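Local coordinates for A rubisco-like protein (Burkholderia fungorum, PDB 3NWR), which probably acts as a lyase related to the RuBisCO large chain, at residues E68-P73 against P88-A92. Residues are numbered along the deposited sequence; the frame is centred on the assembly and turned at random.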
ATOM      1  N   GLU A  68      11.130  26.421   8.025  1.00 23.71           N
ATOM      2  CA  GLU A  68      10.172  27.507   7.872  1.00 28.39           C
ATOM      3  C   GLU A  68       8.746  26.980   8.052  1.00 26.72           C
ATOM      4  O   GLU A  68       8.379  25.947   7.488  1.00 25.93           O
ATOM      5  CB  GLU A  68      10.330  28.178   6.505  1.00 32.16           C
ATOM      6  CG  GLU A  68       9.468  29.417   6.327  1.00 36.95           C
ATOM      7  CD  GLU A  68       9.659  30.074   4.974  1.00 47.53           C
ATOM      8  OE1 GLU A  68       9.183  31.216   4.795  1.00 49.86           O
ATOM      9  OE2 GLU A  68      10.287  29.451   4.091  1.00 54.56           O
ATOM     10  N   ALA A  69       7.950  27.681   8.852  1.00 26.03           N
ATOM     11  CA  ALA A  69       6.582  27.261   9.115  1.00 23.67           C
ATOM     12  C   ALA A  69       5.698  27.470   7.896  1.00 29.28           C
ATOM     13  O   ALA A  69       6.022  28.262   7.007  1.00 29.60           O
ATOM     14  CB  ALA A  69       6.008  28.002  10.318  1.00 24.69           C
ATOM     15  N   ALA A  70       4.588  26.743   7.854  1.00 24.66           N
ATOM     16  CA  ALA A  70       3.593  26.929   6.806  1.00 26.31           C
ATOM     17  C   ALA A  70       2.511  27.889   7.295  1.00 27.08           C
ATOM     18  O   ALA A  70       2.153  27.885   8.478  1.00 29.00           O
ATOM     19  CB  ALA A  70       2.992  25.586   6.398  1.00 25.77           C
ATOM     20  N   ALA A  71       1.988  28.706   6.386  1.00 30.90           N
ATOM     21  CA  ALA A  71       0.948  29.674   6.730  1.00 30.13           C
ATOM     22  C   ALA A  71      -0.423  29.017   6.824  1.00 29.07           C
ATOM     23  O   ALA A  71      -1.331  29.546   7.468  1.00 30.51           O
ATOM     24  CB  ALA A  71       0.923  30.804   5.714  1.00 35.33           C
ATOM     25  N   ARG A  72      -0.565  27.867   6.170  1.00 31.59           N
ATOM     26  CA  ARG A  72      -1.800  27.094   6.209  1.00 27.29           C
ATOM     27  C   ARG A  72      -1.452  25.622   6.406  1.00 21.96           C
ATOM     28  O   ARG A  72      -0.389  25.176   5.977  1.00 26.45           O
ATOM     29  CB  ARG A  72      -2.576  27.269   4.905  1.00 33.31           C
ATOM     30  CG  ARG A  72      -1.740  26.978   3.669  1.00 39.91           C
ATOM     31  CD  ARG A  72      -2.589  26.862   2.414  1.00 50.65           C
ATOM     32  NE  ARG A  72      -1.795  26.429   1.265  1.00 55.53           N
ATOM     33  CZ  ARG A  72      -1.456  25.164   1.022  1.00 56.76           C
ATOM     34  NH1 ARG A  72      -1.838  24.199   1.849  1.00 48.92           N
ATOM     35  NH2 ARG A  72      -0.733  24.863  -0.049  1.00 56.66           N
ATOM     36  N   PRO A  73      -2.345  24.866   7.059  1.00 23.14           N
ATOM     37  CA  PRO A  73      -2.090  23.436   7.301  1.00 20.05           C
ATOM     38  C   PRO A  73      -2.147  22.625   6.006  1.00 25.09           C
ATOM     39  O   PRO A  73      -3.040  22.839   5.180  1.00 24.36           O
ATOM     40  CB  PRO A  73      -3.233  23.027   8.231  1.00 20.20           C
ATOM     41  CG  PRO A  73      -4.323  24.041   7.975  1.00 23.16           C
ATOM     42  CD  PRO A  73      -3.622  25.319   7.635  1.00 23.72           C
ATOM     43  N   PRO A  88       0.963  29.366  13.598  1.00 28.42           N
ATOM     44  CA  PRO A  88       1.304  28.807  12.286  1.00 28.10           C
ATOM     45  C   PRO A  88       1.511  27.298  12.370  1.00 24.71           C
ATOM     46  O   PRO A  88       1.509  26.732  13.462  1.00 24.78           O
ATOM     47  CB  PRO A  88       2.642  29.482  11.950  1.00 30.60           C
ATOM     48  CG  PRO A  88       2.810  30.583  12.957  1.00 37.36           C
ATOM     49  CD  PRO A  88       2.075  30.141  14.168  1.00 33.38           C
ATOM     50  N   TRP A  89       1.687  26.662  11.219  1.00 24.05           N
ATOM     51  CA  TRP A  89       1.904  25.222  11.184  1.00 21.91           C
ATOM     52  C   TRP A  89       3.380  24.922  11.015  1.00 18.93           C
ATOM     53  O   TRP A  89       3.933  24.970   9.915  1.00 21.22           O
ATOM     54  CB  TRP A  89       1.011  24.573  10.124  1.00 21.29           C
ATOM     55  CG  TRP A  89      -0.393  24.617  10.592  1.00 20.75           C
ATOM     56  CD1 TRP A  89      -1.062  23.642  11.270  1.00 19.70           C
ATOM     57  CD2 TRP A  89      -1.283  25.735  10.512  1.00 24.16           C
ATOM     58  NE1 TRP A  89      -2.326  24.070  11.592  1.00 23.22           N
ATOM     59  CE2 TRP A  89      -2.488  25.352  11.132  1.00 24.41           C
ATOM     60  CE3 TRP A  89      -1.184  27.016   9.956  1.00 26.02           C
ATOM     61  CZ2 TRP A  89      -3.589  26.201  11.213  1.00 26.78           C
ATOM     62  CZ3 TRP A  89      -2.281  27.859  10.040  1.00 28.13           C
ATOM     63  CH2 TRP A  89      -3.464  27.447  10.664  1.00 24.17           C
ATOM     64  N   ARG A  90       4.022  24.662  12.146  1.00 18.41           N
ATOM     65  CA  ARG A  90       5.455  24.506  12.195  1.00 17.94           C
ATOM     66  C   ARG A  90       5.908  23.253  11.455  1.00 17.74           C
ATOM     67  O   ARG A  90       5.186  22.258  11.399  1.00 19.54           O
ATOM     68  CB  ARG A  90       5.926  24.500  13.649  1.00 19.92           C
ATOM     69  CG  ARG A  90       5.468  25.750  14.411  1.00 22.78           C
ATOM     70  CD  ARG A  90       5.644  25.608  15.919  1.00 23.16           C
ATOM     71  NE  ARG A  90       7.051  25.538  16.287  1.00 22.82           N
ATOM     72  CZ  ARG A  90       7.492  25.494  17.540  1.00 23.37           C
ATOM     73  NH1 ARG A  90       6.632  25.501  18.550  1.00 23.75           N
ATOM     74  NH2 ARG A  90       8.793  25.429  17.779  1.00 22.91           N
ATOM     75  N   ARG A  91       7.102  23.315  10.888  1.00 18.57           N
ATOM     76  CA  ARG A  91       7.655  22.188  10.157  1.00 18.30           C
ATOM     77  C   ARG A  91       9.012  21.815  10.718  1.00 19.98           C
ATOM     78  O   ARG A  91       9.779  22.679  11.142  1.00 17.96           O
ATOM     79  CB  ARG A  91       7.757  22.519   8.669  1.00 19.10           C
ATOM     80  CG  ARG A  91       6.394  22.605   7.989  1.00 22.05           C
ATOM     81  CD  ARG A  91       6.477  23.235   6.612  1.00 27.04           C
ATOM     82  NE  ARG A  91       7.259  22.435   5.679  1.00 31.18           N
ATOM     83  CZ  ARG A  91       8.471  22.765   5.239  1.00 29.91           C
ATOM     84  NH1 ARG A  91       9.053  23.884   5.652  1.00 29.64           N
ATOM     85  NH2 ARG A  91       9.107  21.974   4.390  1.00 28.53           N
ATOM     86  N   ALA A  92       9.308  20.523  10.735  1.00 16.95           N
ATOM     87  CA  ALA A  92      10.607  20.070  11.199  1.00 16.18           C
ATOM     88  C   ALA A  92      11.028  18.773  10.534  1.00 17.26           C
ATOM     89  O   ALA A  92      10.185  17.933  10.209  1.00 17.25           O
ATOM     90  CB  ALA A  92      10.604  19.900  12.710  1.00 16.71           C
TER
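Pro73 lies over one face of the Trp89 indole: its CD stands 3.5 Å from the centroid of the six-membered ring and only 2° off the ring normal, a well-centred CH-pi contact. CB of the same proline reaches the pyrrole half, with Pro73 CB 3.6 Å from Trp89 NE1, so the pyrrolidine covers both rings. With CG beside the backbone N of Trp89 (chi1 -71°), the indole extends along the bend after Ala70, and its rim meets the backbone there, Trp89 CZ3 lying 3.2 Å from Ala71 O. The backbones of Ala70 and Trp89 form an antiparallel hydrogen-bonded pair: Ala70 N to Trp89 O is 2.8 Å and nearly straight at 171°, while Trp89 N to Ala70 O is 3.0 Å. The pair belongs to the pairing of strands 60-70 and 89-99 in the four-stranded antiparallel sheet of the RuBisCO large-chain N-terminal domain; Thr125 also touches both Pro73 and Trp89. Farther along, Arg91 bends at chi3, which brings its guanidinium back to the neighbouring strand. There Arg91 NH1 donates to the backbone Glu68 O at 2.8 Å, with the acceptor in the guanidinium plane, so a side chain supplements the main-chain bonds. Next to the tryptophan, Pro88, which follows a cis peptide bond, sets its CB 4.0 Å from Ala69 CB, whereas Arg90 points its CB away from segment 68-73 and its NH2 forms a salt bridge with Glu66 OE1.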